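Local coordinates for protein TP_0956 (Treponema pallidum subsp. pallidum, PDB 3U64) that is a lipoprotein built of tetratricopeptide-like helical hairpins and probably serves as the T component of a TRAP-type transporter, contacting partner proteins, at residues 86-91 with 97-102; 184-189 with 199-204; 207-212 with 220-225; 245-250 with 285-290. All coordinates share one frame; numbering follows the deposited sequence.

Interaction 1 of 4, residues 86-91 with 97-102; sequences TPAQYL and EAQNEA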
loop_
_atom_site.group_PDB
_atom_site.type_symbol
_atom_site.label_atom_id
_atom_site.label_comp_id
_atom_site.label_asym_id
_atom_site.label_seq_id
_atom_site.Cartn_x
_atom_site.Cartn_y
_atom_site.Cartn_z
ATOM N N THR A 86 -1.873 -2.477 -17.379
ATOM C CA THR A 86 -0.542 -2.756 -17.884
ATOM C C THR A 86 0.070 -4.018 -17.249
ATOM O O THR A 86 0.481 -4.921 -17.973
ATOM C CB THR A 86 0.351 -1.508 -17.772
ATOM O OG1 THR A 86 0.012 -0.592 -18.824
ATOM C CG2 THR A 86 1.817 -1.870 -17.883
ATOM N N PRO A 87 0.097 -4.112 -15.902
ATOM C CA PRO A 87 0.595 -5.352 -15.269
ATOM C C PRO A 87 -0.160 -6.626 -15.713
ATOM O O PRO A 87 0.445 -7.694 -15.834
ATOM C CB PRO A 87 0.347 -5.110 -13.770
ATOM C CG PRO A 87 0.290 -3.612 -13.630
ATOM C CD PRO A 87 -0.347 -3.119 -14.905
ATOM N N ALA A 88 -1.471 -6.518 -15.914
ATOM C CA ALA A 88 -2.253 -7.633 -16.424
ATOM C C ALA A 88 -1.699 -8.093 -17.772
ATOM O O ALA A 88 -1.671 -9.290 -18.069
ATOM C CB ALA A 88 -3.711 -7.236 -16.571
ATOM N N GLN A 89 -1.265 -7.136 -18.588
ATOM C CA GLN A 89 -0.791 -7.441 -19.928
ATOM C C GLN A 89 0.502 -8.239 -19.897
ATOM O O GLN A 89 0.817 -8.958 -20.842
ATOM C CB GLN A 89 -0.568 -6.167 -20.713
ATOM C CG GLN A 89 -1.821 -5.387 -20.986
ATOM C CD GLN A 89 -1.654 -4.484 -22.184
ATOM O OE1 GLN A 89 -1.083 -4.890 -23.199
ATOM N NE2 GLN A 89 -2.133 -3.248 -22.072
ATOM N N TYR A 90 1.249 -8.116 -18.806
ATOM C CA TYR A 90 2.531 -8.803 -18.718
ATOM C C TYR A 90 2.382 -10.175 -18.065
ATOM O O TYR A 90 3.367 -10.850 -17.794
ATOM C CB TYR A 90 3.570 -7.945 -17.980
ATOM C CG TYR A 90 3.827 -6.575 -18.597
ATOM C CD1 TYR A 90 3.499 -6.301 -19.921
ATOM C CD2 TYR A 90 4.391 -5.557 -17.848
ATOM C CE1 TYR A 90 3.731 -5.041 -20.482
ATOM C CE2 TYR A 90 4.630 -4.304 -18.394
ATOM C CZ TYR A 90 4.300 -4.044 -19.711
ATOM O OH TYR A 90 4.542 -2.780 -20.247
ATOM N N LEU A 91 1.143 -10.585 -17.812
ATOM C CA LEU A 91 0.875 -11.916 -17.282
ATOM C C LEU A 91 1.044 -12.973 -18.375
ATOM O O LEU A 91 0.930 -12.667 -19.572
ATOM C CB LEU A 91 -0.539 -12.010 -16.710
ATOM C CG LEU A 91 -0.964 -11.230 -15.467
ATOM C CD1 LEU A 91 -2.462 -11.415 -15.302
ATOM C CD2 LEU A 91 -0.234 -11.684 -14.201
ATOM N N GLU A 97 -7.335 -16.042 -16.699
ATOM C CA GLU A 97 -8.445 -15.760 -15.797
ATOM C C GLU A 97 -8.165 -14.501 -14.974
ATOM O O GLU A 97 -8.964 -13.565 -14.971
ATOM C CB GLU A 97 -8.710 -16.943 -14.867
ATOM C CG GLU A 97 -9.138 -18.224 -15.570
ATOM C CD GLU A 97 -9.251 -19.405 -14.608
ATOM O OE1 GLU A 97 -10.352 -19.629 -14.053
ATOM O OE2 GLU A 97 -8.232 -20.105 -14.398
ATOM N N ALA A 98 -7.033 -14.489 -14.276
ATOM C CA ALA A 98 -6.603 -13.308 -13.541
ATOM C C ALA A 98 -6.449 -12.107 -14.483
ATOM O O ALA A 98 -6.685 -10.957 -14.089
ATOM C CB ALA A 98 -5.304 -13.581 -12.817
ATOM N N GLN A 99 -6.061 -12.370 -15.729
ATOM C CA GLN A 99 -5.931 -11.295 -16.704
ATOM C C GLN A 99 -7.288 -10.652 -17.015
ATOM O O GLN A 99 -7.443 -9.427 -16.974
ATOM C CB GLN A 99 -5.274 -11.785 -17.994
ATOM C CG GLN A 99 -4.876 -10.636 -18.899
ATOM C CD GLN A 99 -4.399 -11.090 -20.259
ATOM O OE1 GLN A 99 -3.221 -10.944 -20.591
ATOM N NE2 GLN A 99 -5.316 -11.624 -21.067
ATOM N N ASN A 100 -8.261 -11.498 -17.324
ATOM C CA ASN A 100 -9.603 -11.053 -17.639
ATOM C C ASN A 100 -10.244 -10.307 -16.495
ATOM O O ASN A 100 -10.922 -9.304 -16.704
ATOM C CB ASN A 100 -10.461 -12.246 -18.056
ATOM C CG ASN A 100 -10.118 -12.723 -19.443
ATOM O OD1 ASN A 100 -9.684 -11.934 -20.285
ATOM N ND2 ASN A 100 -10.269 -14.014 -19.683
ATOM N N GLU A 101 -9.997 -10.778 -15.279
ATOM C CA GLU A 101 -10.509 -10.100 -14.103
ATOM C C GLU A 101 -9.829 -8.744 -13.895
ATOM O O GLU A 101 -10.466 -7.786 -13.479
ATOM C CB GLU A 101 -10.320 -10.964 -12.866
ATOM C CG GLU A 101 -10.872 -10.324 -11.616
ATOM C CD GLU A 101 -10.842 -11.259 -10.430
ATOM O OE1 GLU A 101 -10.788 -12.494 -10.642
ATOM O OE2 GLU A 101 -10.867 -10.755 -9.286
ATOM N N ALA A 102 -8.530 -8.669 -14.164
ATOM C CA ALA A 102 -7.822 -7.394 -14.063
ATOM C C ALA A 102 -8.278 -6.440 -15.167
ATOM O O ALA A 102 -8.439 -5.247 -14.926
ATOM C CB ALA A 102 -6.330 -7.595 -14.119
#
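Leu91 lays its CD1 methyl over the backbone of Gln99, with CD1 3.7 Å from Gln99 CA. The same methyl comes 3.9 Å from Gln99 CB. It also skirts Ala98, where Leu91 CD1 and Ala98 CB are 4.4 Å apart. The Leu91 branch points at helix 96-124 because CG stands anti to the carbonyl carbon (chi1 -67°). One turn back from Leu91, and one turn on from Ala98, two alanines meet. Ala88 CB touches Ala102 CB methyl to methyl at 3.6 Å. The backbones are nearest between Ala88 and Gln99, whose CA atoms are 5.2 Å apart. Gln99 extends its chain alongside Ala88, with CG anti to the backbone N (chi1 -168°). This brings Gln99 CG 3.6 Å from the carbonyl oxygen of Ala88. That oxygen also accepts the backbone N-H of Leu91, in the turn that ends helix 66-89. The contact therefore joins the last turn of helix 66-89 to the first turns of helix 96-124, across a short connection. The pair forms a helical hairpin, consistent with the tetratricopeptide-repeat relationship of the family. Tyr103 of helix 96-124 adds to the packing on Ala88 and Gln89. The chemistry is mainly apolar: two small alanine methyls permit the close approach, one leucine methyl covers the side toward the turn, and the aliphatic part of Gln99 lies against a carbonyl oxygen.

Interaction 2 of 4, residues 184-189 with 199-204; sequences MMLERA and GAVWNV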
loop_
_atom_site.group_PDB
_atom_site.type_symbol
_atom_site.label_atom_id
_atom_site.label_comp_id
_atom_site.label_asym_id
_atom_site.label_seq_id
_atom_site.Cartn_x
_atom_site.Cartn_y
_atom_site.Cartn_z
ATOM N N MET A 184 -16.471 12.127 -30.192
ATOM C CA MET A 184 -16.884 13.484 -30.549
ATOM C C MET A 184 -16.339 14.518 -29.552
ATOM O O MET A 184 -15.967 15.627 -29.941
ATOM C CB MET A 184 -18.414 13.602 -30.679
ATOM C CG MET A 184 -19.030 12.796 -31.830
ATOM S SD MET A 184 -18.319 13.179 -33.458
ATOM C CE MET A 184 -17.332 11.701 -33.746
ATOM N N MET A 185 -16.273 14.156 -28.274
ATOM C CA MET A 185 -15.622 15.017 -27.289
ATOM C C MET A 185 -14.134 15.175 -27.601
ATOM O O MET A 185 -13.592 16.277 -27.550
ATOM C CB MET A 185 -15.824 14.509 -25.859
ATOM C CG MET A 185 -17.281 14.563 -25.374
ATOM S SD MET A 185 -17.442 14.162 -23.605
ATOM C CE MET A 185 -18.227 12.562 -23.673
ATOM N N LEU A 186 -13.471 14.076 -27.929
ATOM C CA LEU A 186 -12.064 14.161 -28.311
ATOM C C LEU A 186 -11.887 15.044 -29.565
ATOM O O LEU A 186 -11.030 15.943 -29.602
ATOM C CB LEU A 186 -11.477 12.755 -28.511
ATOM C CG LEU A 186 -11.268 11.944 -27.222
ATOM C CD1 LEU A 186 -10.925 10.503 -27.534
ATOM C CD2 LEU A 186 -10.184 12.550 -26.332
ATOM N N GLU A 187 -12.720 14.813 -30.577
ATOM C CA GLU A 187 -12.655 15.616 -31.795
ATOM C C GLU A 187 -12.967 17.081 -31.550
ATOM O O GLU A 187 -12.424 17.950 -32.230
ATOM C CB GLU A 187 -13.575 15.064 -32.873
ATOM C CG GLU A 187 -13.097 13.740 -33.387
ATOM C CD GLU A 187 -13.976 13.207 -34.477
ATOM O OE1 GLU A 187 -14.922 13.920 -34.892
ATOM O OE2 GLU A 187 -13.722 12.070 -34.916
ATOM N N ARG A 188 -13.819 17.363 -30.572
ATOM C CA ARG A 188 -14.110 18.754 -30.244
ATOM C C ARG A 188 -12.912 19.438 -29.571
ATOM O O ARG A 188 -12.620 20.595 -29.861
ATOM C CB ARG A 188 -15.361 18.872 -29.380
ATOM C CG ARG A 188 -15.626 20.283 -28.909
ATOM C CD ARG A 188 -15.945 21.246 -30.061
ATOM N NE ARG A 188 -16.334 22.550 -29.511
ATOM C CZ ARG A 188 -16.297 23.708 -30.169
ATOM N NH1 ARG A 188 -15.901 23.751 -31.429
ATOM N NH2 ARG A 188 -16.660 24.830 -29.561
ATOM N N ALA A 189 -12.228 18.725 -28.678
ATOM C CA ALA A 189 -10.987 19.220 -28.075
ATOM C C ALA A 189 -9.947 19.556 -29.146
ATOM O O ALA A 189 -9.252 20.566 -29.056
ATOM C CB ALA A 189 -10.413 18.195 -27.097
ATOM N N GLY A 199 -0.032 17.537 -28.366
ATOM C CA GLY A 199 -0.798 16.679 -29.255
ATOM C C GLY A 199 -1.383 15.414 -28.629
ATOM O O GLY A 199 -1.728 14.481 -29.347
ATOM N N ALA A 200 -1.516 15.380 -27.304
ATOM C CA ALA A 200 -2.011 14.178 -26.617
ATOM C C ALA A 200 -3.367 13.654 -27.128
ATOM O O ALA A 200 -3.624 12.436 -27.115
ATOM C CB ALA A 200 -2.089 14.425 -25.120
ATOM N N VAL A 201 -4.244 14.566 -27.552
ATOM C CA VAL A 201 -5.554 14.168 -28.066
ATOM C C VAL A 201 -5.415 13.332 -29.350
ATOM O O VAL A 201 -6.096 12.326 -29.517
ATOM C CB VAL A 201 -6.471 15.374 -28.347
ATOM C CG1 VAL A 201 -7.914 14.896 -28.571
ATOM C CG2 VAL A 201 -6.400 16.371 -27.209
ATOM N N TRP A 202 -4.527 13.763 -30.243
ATOM C CA TRP A 202 -4.309 13.078 -31.506
ATOM C C TRP A 202 -3.803 11.684 -31.279
ATOM O O TRP A 202 -4.061 10.782 -32.081
ATOM C CB TRP A 202 -3.292 13.832 -32.355
ATOM C CG TRP A 202 -3.740 15.199 -32.671
ATOM C CD1 TRP A 202 -3.249 16.359 -32.160
ATOM C CD2 TRP A 202 -4.805 15.562 -33.553
ATOM N NE1 TRP A 202 -3.931 17.427 -32.679
ATOM C CE2 TRP A 202 -4.888 16.969 -33.546
ATOM C CE3 TRP A 202 -5.676 14.837 -34.372
ATOM C CZ2 TRP A 202 -5.814 17.673 -34.326
ATOM C CZ3 TRP A 202 -6.602 15.540 -35.144
ATOM C CH2 TRP A 202 -6.662 16.943 -35.109
ATOM N N ASN A 203 -3.052 11.522 -30.195
ATOM C CA ASN A 203 -2.527 10.221 -29.818
ATOM C C ASN A 203 -3.660 9.238 -29.481
ATOM O O ASN A 203 -3.713 8.126 -30.010
ATOM C CB ASN A 203 -1.530 10.365 -28.655
ATOM C CG ASN A 203 -0.880 9.047 -28.280
ATOM O OD1 ASN A 203 -0.991 8.578 -27.144
ATOM N ND2 ASN A 203 -0.227 8.426 -29.245
ATOM N N VAL A 204 -4.575 9.651 -28.610
ATOM C CA VAL A 204 -5.708 8.794 -28.270
ATOM C C VAL A 204 -6.586 8.532 -29.501
ATOM O O VAL A 204 -7.063 7.422 -29.691
ATOM C CB VAL A 204 -6.538 9.367 -27.115
ATOM C CG1 VAL A 204 -7.732 8.483 -26.839
ATOM C CG2 VAL A 204 -5.677 9.498 -25.870
#
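Leu186 is the first residue of 184-189 to meet the other helix. Its CG lies anti to the carbonyl carbon (chi1 -72°), and the two methyls divide between two valines. Leu186 CD2 touches Val201 CG1 at 4.0 Å. Leu186 CD1 reaches Val204 CG1 at 3.8 Å, and these two side chains meet at about a right angle. The carbonyl oxygen of Leu186 also has a methyl against it, with Val201 CG1 3.4 Å from Leu186 O. Three residues on, Ala189 closes the row. Its CB lies 4.4 Å from Val201 CG1, so that one methyl sits between Leu186 and Ala189. The segments run antiparallel at 148°, with axes 9.7 Å apart. They belong to the hairpin of helices 176-192 and 196-211, an arrangement consistent with the tetratricopeptide-like fold. Tyr156 and Thr160 of helix 152-166 pack on Val204, and Cys190 packs on Val201. Arg188 turns away from the valines and gives a hydrogen bond from NH2 to the carbonyl oxygen of Cys147. The four touching residues are buried, and no hydrogen bond passes between the segments. Leucine, valine and alanine side chains thus join the two helices by dispersion and exclusion of water, without a directional polar link.

Interaction 3 of 4, residues 207-212 with 220-225; sequences KFYAAA and MEKAHT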
loop_
_atom_site.group_PDB
_atom_site.type_symbol
_atom_site.label_atom_id
_atom_site.label_comp_id
_atom_site.label_asym_id
_atom_site.label_seq_id
_atom_site.Cartn_x
_atom_site.Cartn_y
_atom_site.Cartn_z
ATOM N N LYS A 207 -5.041 5.866 -31.824
ATOM C CA LYS A 207 -5.280 4.550 -31.266
ATOM C C LYS A 207 -6.726 4.118 -31.446
ATOM O O LYS A 207 -6.983 2.987 -31.832
ATOM C CB LYS A 207 -4.845 4.492 -29.806
ATOM C CG LYS A 207 -3.348 4.678 -29.658
ATOM C CD LYS A 207 -2.816 4.317 -28.261
ATOM C CE LYS A 207 -3.072 5.426 -27.270
ATOM N NZ LYS A 207 -2.492 5.087 -25.933
ATOM N N PHE A 208 -7.675 5.020 -31.215
ATOM C CA PHE A 208 -9.064 4.641 -31.401
ATOM C C PHE A 208 -9.342 4.250 -32.849
ATOM O O PHE A 208 -9.875 3.167 -33.111
ATOM C CB PHE A 208 -10.048 5.746 -30.973
ATOM C CG PHE A 208 -11.485 5.468 -31.402
ATOM C CD1 PHE A 208 -12.331 4.665 -30.618
ATOM C CD2 PHE A 208 -11.971 5.970 -32.605
ATOM C CE1 PHE A 208 -13.653 4.382 -31.025
ATOM C CE2 PHE A 208 -13.289 5.703 -33.017
ATOM C CZ PHE A 208 -14.129 4.907 -32.226
ATOM N N TYR A 209 -8.992 5.128 -33.788
ATOM C CA TYR A 209 -9.332 4.899 -35.203
ATOM C C TYR A 209 -8.705 3.634 -35.718
ATOM O O TYR A 209 -9.325 2.914 -36.479
ATOM C CB TYR A 209 -8.899 6.068 -36.081
ATOM C CG TYR A 209 -9.727 7.291 -35.847
ATOM C CD1 TYR A 209 -11.106 7.194 -35.697
ATOM C CD2 TYR A 209 -9.135 8.540 -35.743
ATOM C CE1 TYR A 209 -11.878 8.315 -35.462
ATOM C CE2 TYR A 209 -9.891 9.664 -35.507
ATOM C CZ TYR A 209 -11.257 9.549 -35.362
ATOM O OH TYR A 209 -11.998 10.681 -35.123
ATOM N N ALA A 210 -7.468 3.360 -35.303
ATOM C CA ALA A 210 -6.746 2.217 -35.846
ATOM C C ALA A 210 -7.327 0.908 -35.327
ATOM O O ALA A 210 -7.281 -0.116 -35.997
ATOM C CB ALA A 210 -5.251 2.309 -35.508
ATOM N N ALA A 211 -7.876 0.957 -34.120
ATOM C CA ALA A 211 -8.316 -0.252 -33.453
ATOM C C ALA A 211 -9.816 -0.455 -33.562
ATOM O O ALA A 211 -10.317 -1.549 -33.309
ATOM C CB ALA A 211 -7.900 -0.222 -31.986
ATOM N N ALA A 212 -10.540 0.595 -33.919
ATOM C CA ALA A 212 -11.997 0.512 -33.902
ATOM C C ALA A 212 -12.579 -0.031 -35.197
ATOM O O ALA A 212 -12.157 0.354 -36.289
ATOM C CB ALA A 212 -12.631 1.857 -33.548
ATOM N N MET A 220 -8.322 3.381 -41.032
ATOM C CA MET A 220 -6.873 3.592 -41.022
ATOM C C MET A 220 -6.482 4.930 -41.615
ATOM O O MET A 220 -5.450 5.498 -41.258
ATOM C CB MET A 220 -6.128 2.462 -41.743
ATOM C CG MET A 220 -5.949 1.207 -40.897
ATOM S SD MET A 220 -5.140 1.465 -39.281
ATOM C CE MET A 220 -3.475 1.894 -39.785
ATOM N N GLU A 221 -7.303 5.434 -42.519
ATOM C CA GLU A 221 -7.004 6.713 -43.123
ATOM C C GLU A 221 -7.142 7.765 -42.033
ATOM O O GLU A 221 -6.279 8.628 -41.881
ATOM C CB GLU A 221 -7.943 6.992 -44.299
ATOM C CG GLU A 221 -7.539 8.197 -45.147
ATOM C CD GLU A 221 -8.572 8.553 -46.222
ATOM O OE1 GLU A 221 -9.092 7.633 -46.897
ATOM O OE2 GLU A 221 -8.862 9.759 -46.390
ATOM N N LYS A 222 -8.227 7.679 -41.270
ATOM C CA LYS A 222 -8.429 8.560 -40.127
ATOM C C LYS A 222 -7.281 8.429 -39.146
ATOM O O LYS A 222 -6.772 9.427 -38.647
ATOM C CB LYS A 222 -9.735 8.235 -39.403
ATOM C CG LYS A 222 -10.982 8.692 -40.120
ATOM C CD LYS A 222 -12.221 8.430 -39.268
ATOM C CE LYS A 222 -13.453 9.110 -39.862
ATOM N NZ LYS A 222 -14.658 8.958 -39.002
ATOM N N ALA A 223 -6.870 7.195 -38.869
ATOM C CA ALA A 223 -5.814 6.974 -37.901
ATOM C C ALA A 223 -4.514 7.645 -38.329
ATOM O O ALA A 223 -3.813 8.236 -37.503
ATOM C CB ALA A 223 -5.599 5.485 -37.652
ATOM N N HIS A 224 -4.198 7.565 -39.616
ATOM C CA HIS A 224 -2.963 8.148 -40.150
ATOM C C HIS A 224 -2.939 9.669 -40.093
ATOM O O HIS A 224 -1.917 10.268 -39.756
ATOM C CB HIS A 224 -2.709 7.684 -41.590
ATOM C CG HIS A 224 -2.141 6.301 -41.676
ATOM N ND1 HIS A 224 -2.928 5.168 -41.658
ATOM C CD2 HIS A 224 -0.861 5.867 -41.757
ATOM C CE1 HIS A 224 -2.159 4.098 -41.741
ATOM N NE2 HIS A 224 -0.900 4.494 -41.802
ATOM N N THR A 225 -4.068 10.286 -40.428
ATOM C CA THR A 225 -4.192 11.734 -40.366
ATOM C C THR A 225 -4.075 12.228 -38.917
ATOM O O THR A 225 -3.443 13.256 -38.646
ATOM C CB THR A 225 -5.525 12.194 -40.976
ATOM O OG1 THR A 225 -5.541 11.874 -42.377
ATOM C CG2 THR A 225 -5.713 13.696 -40.784
#
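Tyr209 holds CG anti to its carbonyl carbon (chi1 -70°), and Lys222 does the same (chi1 -75°). These torsions bring the tyrosine ring under the lysine chain in an antiparallel helical hairpin, as in tetratricopeptide-related folds. The helix axes of 207-211 and 220-225 pass 7.5 Å apart, running nearly antiparallel. Lys222 CB sits over one face of the ring, 3.9 Å from the Tyr209 ring centroid, in a CH-pi contact. The extended chain then runs on across the ring, and Lys222 CD comes 3.8 Å from Tyr209 CE1. Alanines make the close approach possible. Ala223 CB fits against both Tyr209 CB, at 3.7 Å, and Ala210 CB, at 3.8 Å. Met220 starts away from the partner helix, but its bent chain returns the sulfur to Ala210, with SD 3.9 Å from Ala210 CB. Leu249 of helix 240-250 packs on Met220 and Ala223, while Val183 of helix 176-192 packs on Tyr209. The first turn of helix 220-233 is braced from within. Met220 O accepts hydrogen bonds from both N and ND1 of His224, from opposite faces of the carbonyl plane. The imidazole bond is short and nearly straight: His224 ND1 lies 2.6 Å from Met220 O, with 165° at the hydrogen.

Interaction 4 of 4, residues 245-250 with 285-290; sequences YADALC and QKRARW. With SO4 (sulfate ion), chain B.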
loop_
_atom_site.group_PDB
_atom_site.type_symbol
_atom_site.label_atom_id
_atom_site.label_comp_id
_atom_site.label_asym_id
_atom_site.label_seq_id
_atom_site.Cartn_x
_atom_site.Cartn_y
_atom_site.Cartn_z
ATOM N N TYR A 245 2.888 4.618 -33.139
ATOM C CA TYR A 245 3.198 4.306 -34.533
ATOM C C TYR A 245 3.393 2.803 -34.737
ATOM O O TYR A 245 2.812 2.207 -35.649
ATOM C CB TYR A 245 4.444 5.060 -34.994
ATOM C CG TYR A 245 4.715 4.908 -36.470
ATOM C CD1 TYR A 245 3.919 5.556 -37.410
ATOM C CD2 TYR A 245 5.763 4.111 -36.933
ATOM C CE1 TYR A 245 4.153 5.417 -38.772
ATOM C CE2 TYR A 245 6.008 3.963 -38.296
ATOM C CZ TYR A 245 5.196 4.624 -39.212
ATOM O OH TYR A 245 5.416 4.498 -40.565
ATOM N N ALA A 246 4.182 2.189 -33.863
ATOM C CA ALA A 246 4.494 0.760 -33.979
ATOM C C ALA A 246 3.268 -0.124 -33.753
ATOM O O ALA A 246 2.986 -1.036 -34.524
ATOM C CB ALA A 246 5.605 0.377 -32.994
ATOM N N ASP A 247 2.541 0.178 -32.690
ATOM C CA ASP A 247 1.477 -0.670 -32.185
ATOM C C ASP A 247 0.152 -0.501 -32.932
ATOM O O ASP A 247 -0.480 -1.481 -33.333
ATOM C CB ASP A 247 1.288 -0.361 -30.702
ATOM C CG ASP A 247 0.396 -1.354 -30.003
ATOM O OD1 ASP A 247 0.312 -2.505 -30.470
ATOM O OD2 ASP A 247 -0.207 -0.986 -28.971
ATOM N N ALA A 248 -0.271 0.744 -33.116
ATOM C CA ALA A 248 -1.551 1.028 -33.763
ATOM C C ALA A 248 -1.486 0.945 -35.291
ATOM O O ALA A 248 -2.450 0.529 -35.935
ATOM C CB ALA A 248 -2.074 2.395 -33.328
ATOM N N LEU A 249 -0.349 1.338 -35.861
ATOM C CA LEU A 249 -0.227 1.467 -37.309
ATOM C C LEU A 249 0.620 0.377 -37.962
ATOM O O LEU A 249 0.246 -0.157 -39.001
ATOM C CB LEU A 249 0.339 2.832 -37.685
ATOM C CG LEU A 249 -0.414 4.089 -37.231
ATOM C CD1 LEU A 249 0.197 5.324 -37.861
ATOM C CD2 LEU A 249 -1.893 4.006 -37.579
ATOM N N CYS A 250 1.771 0.064 -37.376
ATOM C CA CYS A 250 2.662 -0.913 -37.997
ATOM C C CYS A 250 2.115 -2.323 -37.911
ATOM O O CYS A 250 2.185 -3.076 -38.877
ATOM C CB CYS A 250 4.074 -0.832 -37.422
ATOM S SG CYS A 250 4.930 0.667 -37.967
ATOM N N GLN A 285 8.635 2.955 -21.740
ATOM C CA GLN A 285 9.758 2.164 -22.221
ATOM C C GLN A 285 9.635 0.684 -21.829
ATOM O O GLN A 285 10.023 -0.186 -22.602
ATOM C CB GLN A 285 11.093 2.784 -21.810
ATOM C CG GLN A 285 11.293 4.157 -22.432
ATOM C CD GLN A 285 12.695 4.693 -22.234
ATOM O OE1 GLN A 285 13.271 4.575 -21.155
ATOM N NE2 GLN A 285 13.249 5.296 -23.280
ATOM N N LYS A 286 9.091 0.404 -20.643
ATOM C CA LYS A 286 8.750 -0.975 -20.279
ATOM C C LYS A 286 7.819 -1.587 -21.315
ATOM O O LYS A 286 7.992 -2.737 -21.708
ATOM C CB LYS A 286 8.060 -1.051 -18.916
ATOM C CG LYS A 286 8.965 -0.873 -17.731
ATOM C CD LYS A 286 8.277 -1.347 -16.458
ATOM C CE LYS A 286 8.015 -2.855 -16.493
ATOM N NZ LYS A 286 7.418 -3.368 -15.220
ATOM N N ARG A 287 6.826 -0.814 -21.752
ATOM C CA ARG A 287 5.889 -1.295 -22.759
ATOM C C ARG A 287 6.547 -1.573 -24.137
ATOM O O ARG A 287 6.262 -2.581 -24.771
ATOM C CB ARG A 287 4.725 -0.321 -22.905
ATOM C CG ARG A 287 3.739 -0.741 -23.967
ATOM C CD ARG A 287 2.370 -1.022 -23.386
ATOM N NE ARG A 287 1.447 -1.429 -24.442
ATOM C CZ ARG A 287 1.060 -2.682 -24.658
ATOM N NH1 ARG A 287 1.498 -3.662 -23.875
ATOM N NH2 ARG A 287 0.223 -2.953 -25.650
ATOM N N ALA A 288 7.421 -0.674 -24.591
ATOM C CA ALA A 288 8.159 -0.860 -25.838
ATOM C C ALA A 288 9.096 -2.074 -25.769
ATOM O O ALA A 288 9.201 -2.837 -26.717
ATOM C CB ALA A 288 8.956 0.414 -26.186
ATOM N N ARG A 289 9.765 -2.252 -24.642
ATOM C CA ARG A 289 10.571 -3.453 -24.430
ATOM C C ARG A 289 9.732 -4.732 -24.564
ATOM O O ARG A 289 10.162 -5.709 -25.183
ATOM C CB ARG A 289 11.221 -3.411 -23.052
ATOM C CG ARG A 289 12.730 -3.397 -23.073
ATOM C CD ARG A 289 13.288 -2.919 -21.738
ATOM N NE ARG A 289 13.768 -1.540 -21.835
ATOM C CZ ARG A 289 13.478 -0.564 -20.971
ATOM N NH1 ARG A 289 12.706 -0.797 -19.916
ATOM N NH2 ARG A 289 13.973 0.651 -21.162
ATOM N N TRP A 290 8.535 -4.728 -23.983
ATOM C CA TRP A 290 7.649 -5.887 -24.081
ATOM C C TRP A 290 7.209 -6.151 -25.528
ATOM O O TRP A 290 7.225 -7.283 -25.994
ATOM C CB TRP A 290 6.431 -5.673 -23.201
ATOM C CG TRP A 290 5.458 -6.790 -23.210
ATOM C CD1 TRP A 290 5.490 -7.910 -22.432
ATOM C CD2 TRP A 290 4.272 -6.888 -24.007
ATOM N NE1 TRP A 290 4.405 -8.707 -22.705
ATOM C CE2 TRP A 290 3.642 -8.104 -23.671
ATOM C CE3 TRP A 290 3.684 -6.069 -24.977
ATOM C CZ2 TRP A 290 2.451 -8.524 -24.275
ATOM C CZ3 TRP A 290 2.503 -6.491 -25.583
ATOM C CH2 TRP A 290 1.897 -7.705 -25.226
HETATM S S SO4 B . 11.922 -4.235 -18.104
HETATM O O1 SO4 B . 12.554 -3.226 -18.946
HETATM O O2 SO4 B . 12.058 -3.840 -16.702
HETATM O O3 SO4 B . 10.511 -4.327 -18.466
HETATM O O4 SO4 B . 12.559 -5.533 -18.315
#
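The carboxylate of Asp247 and the guanidinium of Arg287 are steeply turned against each other, their planes 73° apart. Asp247 OD2 approaches the guanidinium obliquely. The guanidinium of Arg289 has the carbonyl oxygen of Gln285 over the centre of one face, and a sulfate oxygen at its edge, near the plane. These groups stand on two helices of the all-helical, tetratricopeptide-related fold, helix 240-250 and helix 278-293. Helix 256-268 comes between these two in the chain and packs on Ala246 and Cys250. Asp247 and Arg287 alone span the gap, by a long salt bridge of 3.9 Å between Asp247 OD2 and Arg287 NH2. Asp247 CG is anti to its backbone N (chi1 -169°), which sends the carboxylate toward the other helix. At this length the attraction is probably modest, and little surface is buried. Tyr90 packs on Arg287 and also meets the ring of Trp290. On the first helix the turn is of the wider pi type. Tyr245 O there accepts hydrogen bonds from both Leu249 N and Cys250 N. The sulfate is probably from the crystallisation liquor. Lys286 passes it with methylene carbons, CE lying 3.5 Å from sulfate O3. Arg289 supplies the charged contact, a 2.6 Å hydrogen bond from NH1 to sulfate O1. The exact fit is uncertain, because O1 also sits unusually close to Arg289 CD, at 2.9 Å.

In the fold
The four contacts follow in series along the chain, and none nests in or crosses another. Interaction 1 closes the short turn between helices 66-89 and 96-124. Interaction 2 closes the hairpin of helices 176-192 and 196-211. Interaction 3 uses the later part of helix 196-211 and closes the loop to helix 220-233. Interaction 4 spans a longer stretch, from helix 240-250 to helix 278-293. Interactions 3 and 4 touch where Ala210 CB meets the carbonyl oxygen of Ala248. Interaction 4 also meets interaction 1 through Tyr90, which ties the end of helix 66-89 to helix 278-293. Interactions 1 and 2 lie on opposite sides of the chain's centre, with centres about 27 Å apart.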